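Local coordinates for protein possible adhesin (Caldicellulosiruptor kronotskyensis, PDB 4WA0) that probably mediates attachment of this extreme thermophile to cellulose, the chain here being the C-terminal beta-helix domain of a tapirin, at residues A[56-70]-A[83-95]. Residues are numbered along the deposited sequence; the frame is centred on the assembly and turned at random. Where two conformers were deposited one is given.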
loop_
_atom_site.group_PDB
_atom_site.type_symbol
_atom_site.label_atom_id
_atom_site.label_comp_id
_atom_site.label_asym_id
_atom_site.label_seq_id
_atom_site.Cartn_x
_atom_site.Cartn_y
_atom_site.Cartn_z
HETATM N N MSE A 56 -1.026 7.910 -4.876
HETATM C CA MSE A 56 -1.453 6.502 -4.797
HETATM C C MSE A 56 -2.666 6.393 -5.610
HETATM O O MSE A 56 -3.596 7.199 -5.494
HETATM C CB MSE A 56 -1.787 6.055 -3.386
HETATM C CG MSE A 56 -2.186 4.578 -3.262
HETATM SE SE MSE A 56 -2.193 4.039 -1.363
HETATM C CE MSE A 56 -0.429 4.186 -0.662
ATOM N N VAL A 57 -2.693 5.380 -6.453
ATOM C CA VAL A 57 -3.859 5.086 -7.299
ATOM C C VAL A 57 -4.170 3.616 -7.128
ATOM O O VAL A 57 -3.252 2.768 -7.248
ATOM C CB VAL A 57 -3.542 5.375 -8.772
ATOM C CG1 VAL A 57 -4.670 4.931 -9.688
ATOM C CG2 VAL A 57 -3.295 6.859 -8.968
ATOM N N ILE A 58 -5.458 3.319 -6.959
ATOM C CA ILE A 58 -5.959 1.949 -6.784
ATOM C C ILE A 58 -6.947 1.706 -7.890
ATOM O O ILE A 58 -7.952 2.324 -7.945
ATOM C CB ILE A 58 -6.564 1.636 -5.409
ATOM C CG1 ILE A 58 -5.599 2.053 -4.308
ATOM C CG2 ILE A 58 -7.002 0.147 -5.386
ATOM C CD1 ILE A 58 -6.182 1.946 -2.894
ATOM N N ASN A 59 -6.598 0.818 -8.792
ATOM C CA ASN A 59 -7.432 0.504 -9.929
ATOM C C ASN A 59 -8.338 -0.690 -9.706
ATOM O O ASN A 59 -8.103 -1.505 -8.846
ATOM C CB ASN A 59 -6.532 0.353 -11.149
ATOM C CG ASN A 59 -6.034 1.781 -11.617
ATOM O OD1 ASN A 59 -6.830 2.725 -11.705
ATOM N ND2 ASN A 59 -4.838 1.891 -11.898
ATOM N N GLN A 60 -9.376 -0.738 -10.518
ATOM C CA GLN A 60 -10.336 -1.850 -10.573
ATOM C C GLN A 60 -10.299 -2.448 -11.969
ATOM O O GLN A 60 -9.943 -1.741 -12.930
ATOM C CB GLN A 60 -11.767 -1.352 -10.277
ATOM C CG GLN A 60 -11.925 -0.989 -8.808
ATOM C CD GLN A 60 -13.332 -0.654 -8.379
ATOM O OE1 GLN A 60 -14.220 -0.335 -9.179
ATOM N NE2 GLN A 60 -13.534 -0.652 -7.084
ATOM N N ASP A 61 -10.678 -3.701 -12.093
ATOM C CA ASP A 61 -10.555 -4.433 -13.383
ATOM C C ASP A 61 -11.684 -5.504 -13.346
ATOM O O ASP A 61 -11.712 -6.378 -12.455
ATOM C CB ASP A 61 -9.202 -5.107 -13.532
ATOM C CG ASP A 61 -9.009 -5.806 -14.892
ATOM O OD1 ASP A 61 -9.992 -6.172 -15.486
ATOM O OD2 ASP A 61 -7.827 -5.993 -15.298
ATOM N N SER A 62 -12.638 -5.356 -14.260
ATOM C CA SER A 62 -13.816 -6.202 -14.329
ATOM C C SER A 62 -13.626 -7.551 -15.028
ATOM O O SER A 62 -14.547 -8.397 -15.007
ATOM C CB SER A 62 -14.949 -5.460 -15.003
ATOM O OG SER A 62 -14.584 -5.141 -16.292
ATOM N N ASP A 63 -12.460 -7.764 -15.614
ATOM C CA ASP A 63 -12.136 -9.092 -16.218
ATOM C C ASP A 63 -12.475 -10.182 -15.210
ATOM O O ASP A 63 -12.200 -10.099 -14.000
ATOM C CB ASP A 63 -10.703 -9.164 -16.695
ATOM C CG ASP A 63 -10.433 -10.378 -17.611
ATOM O OD1 ASP A 63 -10.410 -11.523 -17.112
ATOM O OD2 ASP A 63 -10.247 -10.115 -18.814
ATOM N N SER A 64 -13.140 -11.212 -15.664
ATOM C CA SER A 64 -13.512 -12.306 -14.753
ATOM C C SER A 64 -12.317 -13.057 -14.113
ATOM O O SER A 64 -12.500 -13.747 -13.118
ATOM C CB SER A 64 -14.487 -13.269 -15.426
ATOM O OG SER A 64 -13.832 -13.855 -16.522
ATOM N N ARG A 65 -11.113 -12.879 -14.650
ATOM C CA ARG A 65 -9.896 -13.470 -14.095
ATOM C C ARG A 65 -9.342 -12.626 -12.989
ATOM O O ARG A 65 -8.350 -13.001 -12.373
ATOM C CB ARG A 65 -8.855 -13.635 -15.184
ATOM C CG ARG A 65 -9.253 -14.729 -16.196
ATOM C CD ARG A 65 -8.403 -14.678 -17.447
ATOM N NE ARG A 65 -8.610 -13.478 -18.187
ATOM C CZ ARG A 65 -7.922 -13.137 -19.257
ATOM N NH1 ARG A 65 -6.967 -13.961 -19.729
ATOM N NH2 ARG A 65 -8.170 -12.007 -19.868
ATOM N N CYS A 66 -9.936 -11.429 -12.834
ATOM C CA CYS A 66 -9.551 -10.493 -11.779
ATOM C C CYS A 66 -10.520 -10.652 -10.614
ATOM O O CYS A 66 -11.254 -11.652 -10.495
ATOM C CB CYS A 66 -9.483 -9.071 -12.297
ATOM S SG CYS A 66 -8.326 -8.007 -11.303
ATOM N N ARG A 67 -10.556 -9.657 -9.758
ATOM C CA ARG A 67 -11.265 -9.782 -8.467
ATOM C C ARG A 67 -11.262 -8.418 -7.806
ATOM O O ARG A 67 -10.777 -7.433 -8.353
ATOM C CB ARG A 67 -10.640 -10.822 -7.561
ATOM C CG ARG A 67 -9.249 -10.454 -7.071
ATOM C CD ARG A 67 -8.472 -11.666 -6.507
ATOM N NE ARG A 67 -7.176 -11.204 -6.100
ATOM C CZ ARG A 67 -6.231 -11.933 -5.570
ATOM N NH1 ARG A 67 -6.441 -13.232 -5.396
ATOM N NH2 ARG A 67 -5.100 -11.390 -5.201
ATOM N N ASP A 68 -11.858 -8.351 -6.632
ATOM C CA ASP A 68 -12.004 -7.070 -5.910
ATOM C C ASP A 68 -10.657 -6.800 -5.225
ATOM O O ASP A 68 -9.862 -7.706 -5.071
ATOM C CB ASP A 68 -13.085 -7.153 -4.837
ATOM C CG ASP A 68 -14.526 -7.247 -5.409
ATOM O OD1 ASP A 68 -14.807 -6.682 -6.469
ATOM O OD2 ASP A 68 -15.375 -7.877 -4.730
ATOM N N ASN A 69 -10.464 -5.558 -4.799
ATOM C CA ASN A 69 -9.324 -5.196 -3.963
ATOM C C ASN A 69 -9.788 -5.331 -2.553
ATOM O O ASN A 69 -10.878 -4.816 -2.180
ATOM C CB ASN A 69 -8.936 -3.769 -4.251
ATOM C CG ASN A 69 -8.518 -3.557 -5.682
ATOM O OD1 ASN A 69 -7.644 -4.243 -6.222
ATOM N ND2 ASN A 69 -9.195 -2.594 -6.352
ATOM N N ASN A 70 -8.939 -5.920 -1.750
ATOM C CA ASN A 70 -9.219 -6.071 -0.320
ATOM C C ASN A 70 -7.921 -5.805 0.456
ATOM O O ASN A 70 -7.053 -6.665 0.602
ATOM C CB ASN A 70 -9.711 -7.474 -0.113
ATOM C CG ASN A 70 -10.250 -7.712 1.269
ATOM O OD1 ASN A 70 -10.575 -6.773 1.958
ATOM N ND2 ASN A 70 -10.511 -8.996 1.596
ATOM N N LEU A 83 -4.711 10.378 -3.057
ATOM C CA LEU A 83 -5.178 9.012 -3.202
ATOM C C LEU A 83 -6.392 8.963 -4.090
ATOM O O LEU A 83 -7.424 9.706 -3.857
ATOM C CB LEU A 83 -5.556 8.461 -1.866
ATOM C CG LEU A 83 -6.229 7.076 -1.870
ATOM C CD1 LEU A 83 -5.411 5.968 -2.488
ATOM C CD2 LEU A 83 -6.500 6.730 -0.418
ATOM N N LYS A 84 -6.359 8.091 -5.085
ATOM C CA LYS A 84 -7.468 7.973 -5.995
ATOM C C LYS A 84 -7.874 6.516 -6.144
ATOM O O LYS A 84 -7.067 5.716 -6.650
ATOM C CB LYS A 84 -7.130 8.551 -7.380
ATOM C CG LYS A 84 -8.308 8.445 -8.308
ATOM C CD LYS A 84 -8.172 9.181 -9.618
ATOM C CE LYS A 84 -9.548 9.735 -9.988
ATOM N NZ LYS A 84 -9.742 9.946 -11.437
ATOM N N ALA A 85 -9.108 6.202 -5.722
ATOM C CA ALA A 85 -9.682 4.829 -5.882
ATOM C C ALA A 85 -10.631 4.847 -7.056
ATOM O O ALA A 85 -11.724 5.374 -7.004
ATOM C CB ALA A 85 -10.307 4.355 -4.622
ATOM N N ASN A 86 -10.153 4.348 -8.188
ATOM C CA ASN A 86 -10.897 4.386 -9.408
ATOM C C ASN A 86 -12.087 3.380 -9.441
ATOM O O ASN A 86 -12.149 2.421 -8.650
ATOM C CB ASN A 86 -9.968 4.211 -10.632
ATOM C CG ASN A 86 -9.087 5.421 -10.861
ATOM O OD1 ASN A 86 -9.543 6.574 -10.718
ATOM N ND2 ASN A 86 -7.870 5.192 -11.255
ATOM N N ARG A 87 -12.995 3.609 -10.390
ATOM C CA ARG A 87 -14.245 2.913 -10.456
ATOM C C ARG A 87 -14.412 2.172 -11.776
ATOM O O ARG A 87 -14.437 2.793 -12.872
ATOM C CB ARG A 87 -15.404 3.902 -10.297
ATOM C CG ARG A 87 -16.796 3.299 -10.279
ATOM C CD ARG A 87 -17.849 4.331 -9.977
ATOM N NE ARG A 87 -19.110 3.670 -9.853
ATOM C CZ ARG A 87 -19.681 3.317 -8.713
ATOM N NH1 ARG A 87 -19.166 3.662 -7.549
ATOM N NH2 ARG A 87 -20.825 2.703 -8.755
ATOM N N ILE A 88 -14.473 0.865 -11.728
ATOM C CA ILE A 88 -14.950 0.055 -12.893
ATOM C C ILE A 88 -16.016 -0.895 -12.335
ATOM O O ILE A 88 -15.704 -1.849 -11.606
ATOM C CB ILE A 88 -13.843 -0.786 -13.573
ATOM C CG1 ILE A 88 -12.676 0.095 -14.033
ATOM C CG2 ILE A 88 -14.441 -1.701 -14.665
ATOM C CD1 ILE A 88 -12.879 0.976 -15.224
ATOM N N SER A 89 -17.263 -0.657 -12.698
ATOM C CA SER A 89 -18.365 -1.591 -12.292
ATOM C C SER A 89 -18.094 -3.029 -12.755
ATOM O O SER A 89 -17.663 -3.227 -13.863
ATOM C CB SER A 89 -19.718 -1.157 -12.874
ATOM O OG SER A 89 -20.672 -2.235 -12.910
ATOM N N PRO A 90 -18.386 -4.054 -11.943
ATOM C CA PRO A 90 -19.102 -4.016 -10.674
ATOM C C PRO A 90 -18.108 -4.294 -9.507
ATOM O O PRO A 90 -18.481 -4.808 -8.433
ATOM C CB PRO A 90 -19.983 -5.250 -10.794
ATOM C CG PRO A 90 -19.097 -6.251 -11.448
ATOM C CD PRO A 90 -18.361 -5.432 -12.475
ATOM N N ARG A 91 -16.892 -3.845 -9.653
ATOM C CA ARG A 91 -15.875 -4.197 -8.713
ATOM C C ARG A 91 -15.952 -3.374 -7.428
ATOM O O ARG A 91 -16.507 -2.277 -7.391
ATOM C CB ARG A 91 -14.474 -4.050 -9.352
ATOM C CG ARG A 91 -14.147 -5.024 -10.416
ATOM C CD ARG A 91 -14.113 -6.426 -9.827
ATOM N NE ARG A 91 -13.706 -7.427 -10.802
ATOM C CZ ARG A 91 -14.145 -8.657 -10.815
ATOM N NH1 ARG A 91 -15.070 -9.024 -9.925
ATOM N NH2 ARG A 91 -13.659 -9.511 -11.701
ATOM N N SER A 92 -15.351 -3.914 -6.364
ATOM C CA SER A 92 -15.233 -3.198 -5.112
ATOM C C SER A 92 -13.771 -2.973 -4.741
ATOM O O SER A 92 -12.888 -3.770 -5.096
ATOM C CB SER A 92 -15.929 -3.960 -3.972
ATOM O OG SER A 92 -17.335 -3.957 -4.158
ATOM N N THR A 93 -13.543 -1.874 -4.040
ATOM C CA THR A 93 -12.256 -1.556 -3.401
ATOM C C THR A 93 -12.478 -1.407 -1.926
ATOM O O THR A 93 -13.054 -0.424 -1.461
ATOM C CB THR A 93 -11.616 -0.300 -3.995
ATOM O OG1 THR A 93 -11.204 -0.607 -5.318
ATOM C CG2 THR A 93 -10.316 0.099 -3.251
ATOM N N ASN A 94 -12.101 -2.417 -1.162
ATOM C CA ASN A 94 -12.296 -2.370 0.276
ATOM C C ASN A 94 -10.977 -2.087 0.985
ATOM O O ASN A 94 -9.965 -2.724 0.647
ATOM C CB ASN A 94 -12.794 -3.687 0.735
ATOM C CG ASN A 94 -14.072 -4.056 -0.015
ATOM O OD1 ASN A 94 -15.024 -3.311 0.023
ATOM N ND2 ASN A 94 -14.050 -5.161 -0.747
ATOM N N ILE A 95 -10.975 -1.139 1.889
ATOM C CA ILE A 95 -9.733 -0.696 2.547
ATOM C C ILE A 95 -10.053 -0.605 4.003
ATOM O O ILE A 95 -10.964 0.121 4.357
ATOM C CB ILE A 95 -9.188 0.634 2.073
ATOM C CG1 ILE A 95 -9.011 0.674 0.543
ATOM C CG2 ILE A 95 -7.897 0.915 2.752
ATOM C CD1 ILE A 95 -8.432 1.942 0.000
HETATM O O HOH W 1 -10.353 1.496 -6.701
HETATM O O HOH W 2 -16.818 0.308 -8.413
HETATM O O HOH W 3 -16.830 -7.632 -8.136
#
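Arg91 reaches from the loop between strands 83-85 and 93-95 into the longer loop of 56-70 and ties down two of its backbone carbonyls. Its CB packs on the amide of Gln60, 3.7 Å from CD. CG lies over the carbonyl of Asp61, and the bend there (chi2 -64°) turns the chain along that loop, bringing CD to 3.4 Å from Asp68 OD1. NE then donates to Asp61 O at 2.8 Å, with the acceptor in the guanidinium plane. At the tip NH2 bonds Asp63 O, above the plane of that carbonyl, while Cys66 N takes the same oxygen from the opposite face to close a type I turn. NH1 meets a water that also donates to Asp68 OD1, and the backbone N of Arg67 sits over one face of the guanidinium.

Gln60 answers from the other side, its extended chain wedged between that loop and the start of strand 93-95. OE1 accepts from Ile88 N (2.8 Å) and NE2 gives to Thr93 OG1 (2.9 Å), so both ends of the amide are fixed. Asn69 ND2 donates to the same hydroxyl and to Asn59 O, while Asn69 OD1 is bonded to Ala43 N in the preceding turn. Nearer the strands, Asn86 ND2 meets Asn59 OD1 almost straight (172°), the two amides nearly coplanar.

Inside, Ile58 and Ile95 touch tip to tip through their CD1 atoms, 3.7 Å apart, bridging two walls. Strand 56-58 runs parallel to 83-85, and 69-70 to 93-95, in matching register: successive coils of a right-handed parallel beta-helix, with hydrogen-bonded loops at the corner between two sheets.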